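Local coordinates for uncharacterized protein Dfer_1899 (PDB 5HX0) that is of unknown function but folds as a six-bladed sialidase-like beta-propeller, consistent with binding or processing of a carbohydrate, at residues D126-Q131 against Y207-M212; V172-D177 against G184-P189; R219-V224 against L239-D244. All coordinates share one frame; numbering follows the deposited sequence.

Interaction 1: D126-Q131 against Y207-M212; sequences DPCLLQ and YNRGAM
Cys128 and Gly210 meet at the tightest point of this contact. The thiol sulfur accepts the backbone N-H of Gly210, with SG 3.4 Å from N and an almost straight 170° at the hydrogen. With SG anti to its own carbonyl carbon (chi1 -73°), Cys128 directs a small, polarisable acceptor at the opposing chain. Gly210 has an extended backbone, with angles at which a side chain would jam against the preceding carbonyl oxygen.

Toward the Asp126 end, OD2 lies 3.4 Å from Arg209 CB. The carboxylate thus rests on the arginine's aliphatic stem and forms no salt bridge with its guanidinium, whose NH1 bonds Pro369 O.

The other junctions are looser. Leu130, partly exposed, touches the selenomethionine Met212 by CD2 to CB at 3.8 Å. Water bridges the backbones: one molecule lies 2.9 Å from Asp126 O and 2.7 Å from Asn208 O, while another donates to Leu129 O and accepts from Met212 N.

A bound acetate, probably from the crystallisation liquor, lies near Asp126 and may mark a pocket. Inner strand 123-131 here faces the chain entering the next blade, close to the propeller's centre, where sialidases of this fold usually carry their active site.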
loop_
_atom_site.group_PDB
_atom_site.type_symbol
_atom_site.label_atom_id
_atom_site.label_comp_id
_atom_site.label_asym_id
_atom_site.label_seq_id
_atom_site.Cartn_x
_atom_site.Cartn_y
_atom_site.Cartn_z
ATOM N N ASP A 126 -0.203 2.164 13.946
ATOM C CA ASP A 126 -1.229 2.179 14.992
ATOM C C ASP A 126 -2.598 2.707 14.551
ATOM O O ASP A 126 -2.999 3.801 14.969
ATOM C CB ASP A 126 -0.759 3.038 16.172
ATOM C CG ASP A 126 0.599 2.613 16.717
ATOM O OD1 ASP A 126 1.402 2.028 15.968
ATOM O OD2 ASP A 126 0.870 2.880 17.913
ATOM N N PRO A 127 -3.349 1.985 13.727
ATOM C CA PRO A 127 -4.687 2.476 13.356
ATOM C C PRO A 127 -5.588 2.507 14.578
ATOM O O PRO A 127 -5.744 1.503 15.273
ATOM C CB PRO A 127 -5.180 1.444 12.332
ATOM C CG PRO A 127 -4.443 0.132 12.779
ATOM C CD PRO A 127 -3.099 0.590 13.298
ATOM N N CYS A 128 -6.203 3.656 14.829
ATOM C CA CYS A 128 -7.098 3.815 15.965
ATOM C C CYS A 128 -8.506 4.115 15.454
ATOM O O CYS A 128 -8.763 5.211 14.962
ATOM C CB CYS A 128 -6.567 4.931 16.875
ATOM S SG CYS A 128 -5.102 4.332 17.750
ATOM N N LEU A 129 -9.403 3.144 15.578
ATOM C CA LEU A 129 -10.778 3.257 15.104
ATOM C C LEU A 129 -11.674 3.939 16.142
ATOM O O LEU A 129 -11.593 3.654 17.345
ATOM C CB LEU A 129 -11.336 1.864 14.789
ATOM C CG LEU A 129 -10.636 1.020 13.716
ATOM C CD1 LEU A 129 -11.283 -0.384 13.586
ATOM C CD2 LEU A 129 -10.688 1.743 12.372
ATOM N N LEU A 130 -12.543 4.834 15.671
ATOM C CA LEU A 130 -13.663 5.342 16.470
ATOM C C LEU A 130 -14.937 5.162 15.655
ATOM O O LEU A 130 -15.005 5.624 14.515
ATOM C CB LEU A 130 -13.508 6.824 16.821
ATOM C CG LEU A 130 -14.720 7.409 17.593
ATOM C CD1 LEU A 130 -14.842 6.785 19.006
ATOM C CD2 LEU A 130 -14.633 8.929 17.694
ATOM N N GLN A 131 -15.941 4.499 16.221
ATOM C CA GLN A 131 -17.242 4.403 15.568
ATOM C C GLN A 131 -18.215 5.351 16.262
ATOM O O GLN A 131 -18.458 5.205 17.461
ATOM C CB GLN A 131 -17.791 2.980 15.598
ATOM C CG GLN A 131 -19.167 2.874 14.933
ATOM C CD GLN A 131 -19.661 1.453 14.873
ATOM O OE1 GLN A 131 -19.878 0.917 13.791
ATOM N NE2 GLN A 131 -19.802 0.821 16.034
ATOM N N TYR A 207 -1.221 13.698 16.364
ATOM C CA TYR A 207 -1.327 12.243 16.201
ATOM C C TYR A 207 -1.379 11.632 17.597
ATOM O O TYR A 207 -0.980 12.266 18.578
ATOM C CB TYR A 207 -0.113 11.667 15.436
ATOM C CG TYR A 207 1.131 11.819 16.286
ATOM C CD1 TYR A 207 1.807 13.027 16.318
ATOM C CD2 TYR A 207 1.564 10.787 17.147
ATOM C CE1 TYR A 207 2.899 13.216 17.144
ATOM C CE2 TYR A 207 2.650 10.967 17.979
ATOM C CZ TYR A 207 3.316 12.191 17.980
ATOM O OH TYR A 207 4.395 12.413 18.813
ATOM N N ASN A 208 -1.828 10.383 17.677
ATOM C CA ASN A 208 -1.533 9.580 18.863
ATOM C C ASN A 208 -1.905 8.129 18.591
ATOM O O ASN A 208 -2.539 7.803 17.582
ATOM C CB ASN A 208 -2.271 10.068 20.118
ATOM C CG ASN A 208 -1.431 9.887 21.373
ATOM O OD1 ASN A 208 -0.399 9.209 21.333
ATOM N ND2 ASN A 208 -1.870 10.477 22.484
ATOM N N ARG A 209 -1.510 7.260 19.519
ATOM C CA ARG A 209 -2.187 5.985 19.694
ATOM C C ARG A 209 -3.073 6.108 20.925
ATOM O O ARG A 209 -2.597 6.507 21.993
ATOM C CB ARG A 209 -1.212 4.806 19.851
ATOM C CG ARG A 209 -1.923 3.415 19.911
ATOM C CD ARG A 209 -2.498 3.090 21.323
ATOM N NE ARG A 209 -3.115 1.765 21.380
ATOM C CZ ARG A 209 -3.793 1.289 22.422
ATOM N NH1 ARG A 209 -4.278 0.045 22.373
ATOM N NH2 ARG A 209 -4.012 2.048 23.506
ATOM N N GLY A 210 -4.337 5.740 20.780
ATOM C CA GLY A 210 -5.284 5.788 21.883
ATOM C C GLY A 210 -6.688 5.988 21.358
ATOM O O GLY A 210 -6.900 6.335 20.199
ATOM N N ALA A 211 -7.660 5.750 22.239
ATOM C CA ALA A 211 -9.059 5.884 21.862
ATOM C C ALA A 211 -9.507 7.341 21.919
ATOM O O ALA A 211 -9.204 8.067 22.882
ATOM C CB ALA A 211 -9.951 5.035 22.772
HETATM N N MSE A 212 -10.224 7.761 20.875
HETATM C CA MSE A 212 -11.027 8.971 20.893
HETATM C C MSE A 212 -12.306 8.648 21.638
HETATM O O MSE A 212 -12.556 7.483 21.939
HETATM C CB MSE A 212 -11.355 9.436 19.470
HETATM C CG MSE A 212 -10.149 9.704 18.614
HETATM SE SE MSE A 212 -10.760 10.092 16.798
HETATM C CE MSE A 212 -9.091 10.681 16.009
HETATM O O HOH W 1 -3.516 6.659 15.400
HETATM O O HOH W 2 -10.619 5.844 18.850
#

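Interaction 2: V172-D177 against G184-P189; sequences VLRSTD and GPLYPP
Val172 and Leu186 form the antiparallel hydrogen-bonded pair that joins the last two strands of a propeller blade, 165-175 and 183-186. The turn between them carries the Asp-box signature of BNR repeats, Ser-x-Asp-x-Gly-x-x-Trp, running from Ser175 to Trp182. Two backbone bonds of 2.8 Å hold the pair, Val172 N to Leu186 O and Leu186 N to Val172 O. The same Val172 O also receives the CA-H of Pro185, with CA 3.4 Å away.

On the face bearing Val172, the CG2 branch of its side chain meets Pro188 CG at 3.9 Å, and Trp222 of the next blade packs on both. The extended chain of Arg174 crosses Leu186 at a slant, CD touching CD1 at 4.1 Å; its methylenes serve as an apolar flank while NE continues to Lys245 O. On the reverse side, Leu173 CD2 comes 3.8 Å from Pro185 CA, and Tyr117 covers both residues.

Further out, the shape of the chain sets these positions. A cis peptide bond precedes Pro185, and Gly184 adopts angles closed to other residues, where a side chain would press on Val172 O. A proline has no N-H to offer, which suits an outer strand.

The hairpin's turn is organised by Ser175, whose hydroxyl bonds Gly179 N and Ser181 O and completes an ST turn by accepting Asp177 N at OG, 3.3 Å away.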
loop_
_atom_site.group_PDB
_atom_site.type_symbol
_atom_site.label_atom_id
_atom_site.label_comp_id
_atom_site.label_asym_id
_atom_site.label_seq_id
_atom_site.Cartn_x
_atom_site.Cartn_y
_atom_site.Cartn_z
ATOM N N VAL A 172 -5.845 10.973 9.240
ATOM C CA VAL A 172 -7.075 10.296 9.648
ATOM C C VAL A 172 -7.866 9.948 8.399
ATOM O O VAL A 172 -8.062 10.802 7.524
ATOM C CB VAL A 172 -7.925 11.182 10.586
ATOM C CG1 VAL A 172 -9.158 10.433 11.070
ATOM C CG2 VAL A 172 -7.092 11.658 11.763
ATOM N N LEU A 173 -8.305 8.700 8.303
ATOM C CA LEU A 173 -9.246 8.280 7.276
ATOM C C LEU A 173 -10.648 8.202 7.868
ATOM O O LEU A 173 -10.833 7.955 9.060
ATOM C CB LEU A 173 -8.845 6.921 6.705
ATOM C CG LEU A 173 -7.363 7.051 6.389
ATOM C CD1 LEU A 173 -6.675 5.762 6.603
ATOM C CD2 LEU A 173 -7.151 7.593 5.001
ATOM N N ARG A 174 -11.637 8.352 7.002
ATOM C CA ARG A 174 -13.028 8.435 7.417
ATOM C C ARG A 174 -13.885 7.577 6.496
ATOM O O ARG A 174 -13.707 7.597 5.275
ATOM C CB ARG A 174 -13.470 9.900 7.351
ATOM C CG ARG A 174 -14.477 10.326 8.313
ATOM C CD ARG A 174 -14.509 11.865 8.380
ATOM N NE ARG A 174 -15.657 12.285 9.159
ATOM C CZ ARG A 174 -16.865 12.451 8.640
ATOM N NH1 ARG A 174 -17.059 12.255 7.335
ATOM N NH2 ARG A 174 -17.875 12.822 9.415
ATOM N N SER A 175 -14.824 6.835 7.070
ATOM C CA SER A 175 -15.763 6.058 6.278
ATOM C C SER A 175 -17.179 6.360 6.728
ATOM O O SER A 175 -17.476 6.346 7.928
ATOM C CB SER A 175 -15.498 4.564 6.382
ATOM O OG SER A 175 -16.487 3.832 5.670
ATOM N N THR A 176 -18.053 6.624 5.756
ATOM C CA THR A 176 -19.476 6.780 6.017
ATOM C C THR A 176 -20.289 5.626 5.438
ATOM O O THR A 176 -21.524 5.711 5.378
ATOM C CB THR A 176 -19.972 8.122 5.463
ATOM O OG1 THR A 176 -19.654 8.198 4.075
ATOM C CG2 THR A 176 -19.293 9.289 6.179
ATOM N N ASP A 177 -19.631 4.544 5.018
ATOM C CA ASP A 177 -20.339 3.392 4.481
ATOM C C ASP A 177 -19.960 2.121 5.222
ATOM O O ASP A 177 -19.922 1.038 4.634
ATOM C CB ASP A 177 -20.116 3.238 2.965
ATOM C CG ASP A 177 -18.644 3.123 2.559
ATOM O OD1 ASP A 177 -17.745 2.868 3.398
ATOM O OD2 ASP A 177 -18.391 3.252 1.345
ATOM N N GLY A 184 -10.181 10.479 2.489
ATOM C CA GLY A 184 -9.059 11.107 3.153
ATOM C C GLY A 184 -7.778 10.701 2.456
ATOM O O GLY A 184 -7.835 10.233 1.328
ATOM N N PRO A 185 -6.615 10.889 3.107
ATOM C CA PRO A 185 -6.482 11.305 4.508
ATOM C C PRO A 185 -6.839 12.754 4.764
ATOM O O PRO A 185 -6.647 13.618 3.889
ATOM C CB PRO A 185 -4.997 11.087 4.797
ATOM C CG PRO A 185 -4.326 11.331 3.459
ATOM C CD PRO A 185 -5.307 10.814 2.419
ATOM N N LEU A 186 -7.384 12.985 5.955
ATOM C CA LEU A 186 -7.515 14.307 6.544
ATOM C C LEU A 186 -6.353 14.498 7.496
ATOM O O LEU A 186 -6.058 13.601 8.291
ATOM C CB LEU A 186 -8.835 14.421 7.305
ATOM C CG LEU A 186 -10.077 14.160 6.469
ATOM C CD1 LEU A 186 -11.332 14.257 7.314
ATOM C CD2 LEU A 186 -10.098 15.160 5.319
ATOM N N TYR A 187 -5.704 15.661 7.436
ATOM C CA TYR A 187 -4.560 15.896 8.303
ATOM C C TYR A 187 -4.979 16.674 9.541
ATOM O O TYR A 187 -5.588 17.749 9.412
ATOM C CB TYR A 187 -3.466 16.632 7.542
ATOM C CG TYR A 187 -2.917 15.748 6.451
ATOM C CD1 TYR A 187 -1.943 14.793 6.733
ATOM C CD2 TYR A 187 -3.402 15.824 5.154
ATOM C CE1 TYR A 187 -1.462 13.965 5.758
ATOM C CE2 TYR A 187 -2.910 15.001 4.164
ATOM C CZ TYR A 187 -1.939 14.071 4.475
ATOM O OH TYR A 187 -1.440 13.232 3.508
ATOM N N PRO A 188 -4.717 16.166 10.743
ATOM C CA PRO A 188 -4.998 16.944 11.947
ATOM C C PRO A 188 -4.216 18.244 11.925
ATOM O O PRO A 188 -3.201 18.355 11.216
ATOM C CB PRO A 188 -4.525 16.029 13.083
ATOM C CG PRO A 188 -4.676 14.642 12.527
ATOM C CD PRO A 188 -4.299 14.783 11.062
ATOM N N PRO A 189 -4.647 19.248 12.677
ATOM C CA PRO A 189 -3.860 20.479 12.751
ATOM C C PRO A 189 -2.512 20.207 13.395
ATOM O O PRO A 189 -2.350 19.287 14.204
ATOM C CB PRO A 189 -4.720 21.400 13.623
ATOM C CG PRO A 189 -5.529 20.453 14.478
ATOM C CD PRO A 189 -5.816 19.279 13.581
#

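Interaction 3: R219-V224 against L239-D244; sequences RILWVV and LLISDD
Arg219 reaches over Ile241 to Asp243 at the open end of the hairpin of strands 220-229 and 234-242, away from its turn. Its CB lies 3.8 Å from Asp243 OD1. Both CG and CD then press on Ile241 CG2, each at 3.3 Å, a tight fit for carbon on carbon. The chain bends at chi3 (-63°), which leaves that methyl over one face of the guanidinium and brings NE to the carboxylate. NE donates to Asp243 OD1 at 3.1 Å, nearly in the guanidinium plane and on the syn side of the oxygen; NH2 adds weak bonds to both oxygens, while NH1 lies 3.6 Å from Ile241 CD1. Arginine suits this place, since its methylenes can lie on the isoleucine while its flat cationic end meets the carboxylate.

Beyond this salt bridge the strands are zipped by bonds between Ile220 and Ser242 and between Trp222 and Leu240. Branched aliphatic residues suit this buried interior: Leu221 CD2 meets Ile241 CG1 at 3.9 Å, and Leu240 CD1 touches Val224 CG1 at 3.7 Å.

Strands of the neighbouring blades flank the hairpin. Leu221 and Val223 pack against strand 262-270 of the following blade, whereas Ile220 and Trp222 face strand 137-145 of the preceding one.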
loop_
_atom_site.group_PDB
_atom_site.type_symbol
_atom_site.label_atom_id
_atom_site.label_comp_id
_atom_site.label_asym_id
_atom_site.label_seq_id
_atom_site.Cartn_x
_atom_site.Cartn_y
_atom_site.Cartn_z
ATOM N N ARG A 219 -19.792 15.907 20.332
ATOM C CA ARG A 219 -18.433 16.382 20.129
ATOM C C ARG A 219 -17.446 15.219 20.296
ATOM O O ARG A 219 -17.670 14.315 21.102
ATOM C CB ARG A 219 -18.190 17.512 21.121
ATOM C CG ARG A 219 -16.828 17.714 21.644
ATOM C CD ARG A 219 -16.867 18.943 22.579
ATOM N NE ARG A 219 -17.222 20.182 21.878
ATOM C CZ ARG A 219 -16.986 21.407 22.349
ATOM N NH1 ARG A 219 -16.394 21.566 23.526
ATOM N NH2 ARG A 219 -17.337 22.472 21.641
ATOM N N ILE A 220 -16.372 15.210 19.502
ATOM C CA ILE A 220 -15.373 14.135 19.571
ATOM C C ILE A 220 -14.145 14.643 20.310
ATOM O O ILE A 220 -13.565 15.668 19.929
ATOM C CB ILE A 220 -14.969 13.625 18.180
ATOM C CG1 ILE A 220 -16.205 13.244 17.367
ATOM C CG2 ILE A 220 -14.031 12.395 18.342
ATOM C CD1 ILE A 220 -15.856 12.817 15.987
ATOM N N LEU A 221 -13.726 13.897 21.325
ATOM C CA LEU A 221 -12.562 14.195 22.148
ATOM C C LEU A 221 -11.383 13.361 21.673
ATOM O O LEU A 221 -11.533 12.172 21.402
ATOM C CB LEU A 221 -12.856 13.859 23.613
ATOM C CG LEU A 221 -14.136 14.472 24.149
ATOM C CD1 LEU A 221 -14.448 13.909 25.522
ATOM C CD2 LEU A 221 -13.963 15.975 24.206
ATOM N N TRP A 222 -10.205 13.973 21.604
ATOM C CA TRP A 222 -9.011 13.266 21.146
ATOM C C TRP A 222 -7.821 13.833 21.901
ATOM O O TRP A 222 -7.514 15.022 21.760
ATOM C CB TRP A 222 -8.815 13.444 19.637
ATOM C CG TRP A 222 -7.742 12.585 19.038
ATOM C CD1 TRP A 222 -7.150 11.483 19.589
ATOM C CD2 TRP A 222 -7.126 12.781 17.757
ATOM N NE1 TRP A 222 -6.201 10.971 18.723
ATOM C CE2 TRP A 222 -6.174 11.751 17.589
ATOM C CE3 TRP A 222 -7.300 13.727 16.731
ATOM C CZ2 TRP A 222 -5.398 11.633 16.440
ATOM C CZ3 TRP A 222 -6.533 13.616 15.593
ATOM C CH2 TRP A 222 -5.587 12.578 15.452
ATOM N N VAL A 223 -7.154 13.011 22.705
ATOM C CA VAL A 223 -5.945 13.465 23.394
ATOM C C VAL A 223 -4.729 13.065 22.564
ATOM O O VAL A 223 -4.452 11.871 22.383
ATOM C CB VAL A 223 -5.863 12.910 24.818
ATOM C CG1 VAL A 223 -4.521 13.304 25.473
ATOM C CG2 VAL A 223 -7.045 13.428 25.642
ATOM N N VAL A 224 -3.997 14.065 22.077
ATOM C CA VAL A 224 -2.884 13.854 21.155
ATOM C C VAL A 224 -1.568 14.111 21.877
ATOM O O VAL A 224 -1.516 14.692 22.963
ATOM C CB VAL A 224 -2.972 14.741 19.893
ATOM C CG1 VAL A 224 -4.219 14.410 19.062
ATOM C CG2 VAL A 224 -2.923 16.234 20.279
ATOM N N LEU A 239 -5.653 18.143 24.545
ATOM C CA LEU A 239 -6.980 17.726 24.104
ATOM C C LEU A 239 -7.385 18.484 22.842
ATOM O O LEU A 239 -7.418 19.722 22.837
ATOM C CB LEU A 239 -8.010 17.960 25.205
ATOM C CG LEU A 239 -9.466 17.616 24.864
ATOM C CD1 LEU A 239 -9.630 16.128 24.599
ATOM C CD2 LEU A 239 -10.390 18.068 25.984
ATOM N N LEU A 240 -7.705 17.745 21.786
ATOM C CA LEU A 240 -8.379 18.294 20.624
ATOM C C LEU A 240 -9.855 17.923 20.665
ATOM O O LEU A 240 -10.252 16.895 21.220
ATOM C CB LEU A 240 -7.783 17.781 19.312
ATOM C CG LEU A 240 -6.272 17.875 19.113
ATOM C CD1 LEU A 240 -5.913 17.444 17.709
ATOM C CD2 LEU A 240 -5.781 19.277 19.390
ATOM N N ILE A 241 -10.666 18.766 20.050
ATOM C CA ILE A 241 -12.103 18.569 20.007
ATOM C C ILE A 241 -12.577 18.802 18.580
ATOM O O ILE A 241 -12.150 19.762 17.928
ATOM C CB ILE A 241 -12.801 19.527 20.991
ATOM C CG1 ILE A 241 -12.476 19.144 22.443
ATOM C CG2 ILE A 241 -14.250 19.601 20.678
ATOM C CD1 ILE A 241 -13.169 20.009 23.476
ATOM N N SER A 242 -13.455 17.925 18.091
ATOM C CA SER A 242 -14.067 18.091 16.783
ATOM C C SER A 242 -15.571 18.271 16.947
ATOM O O SER A 242 -16.227 17.434 17.569
ATOM C CB SER A 242 -13.795 16.898 15.868
ATOM O OG SER A 242 -14.486 17.104 14.634
ATOM N N ASP A 243 -16.117 19.342 16.360
ATOM C CA ASP A 243 -17.558 19.551 16.329
ATOM C C ASP A 243 -18.173 19.206 14.983
ATOM O O ASP A 243 -19.344 19.523 14.752
ATOM C CB ASP A 243 -17.903 21.001 16.688
ATOM C CG ASP A 243 -17.644 21.310 18.145
ATOM O OD1 ASP A 243 -18.268 20.655 19.012
ATOM O OD2 ASP A 243 -16.812 22.197 18.419
ATOM N N ASP A 244 -17.419 18.581 14.086
ATOM C CA ASP A 244 -17.978 18.215 12.789
ATOM C C ASP A 244 -17.692 16.762 12.463
ATOM O O ASP A 244 -17.465 16.401 11.302
ATOM C CB ASP A 244 -17.469 19.137 11.676
ATOM C CG ASP A 244 -15.970 19.294 11.682
ATOM O OD1 ASP A 244 -15.274 18.443 12.285
ATOM O OD2 ASP A 244 -15.482 20.279 11.075
#

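How the interactions relate
The three contacts lie in two adjoining blades of the propeller, their centres 12 to 14 Å apart. Interaction 1 is innermost, about 5 Å from the chain centre, and its segments enclose those of interaction 2 in sequence; interaction 3 follows both. Interaction 1 crosses from one blade's inner strand to the chain entering the next, whereas interactions 2 and 3 are each hairpins within a blade. Trp222 joins all three, since Pro188, Val172 and Met212 touch it, and Asn208 ND2 probably bonds Val223 O. The Asp-box pattern starting at Ser175 recurs from Ser242, so an equivalent turn follows the third strand of each blade; it lies within the hairpin of interaction 2 but after that of interaction 3.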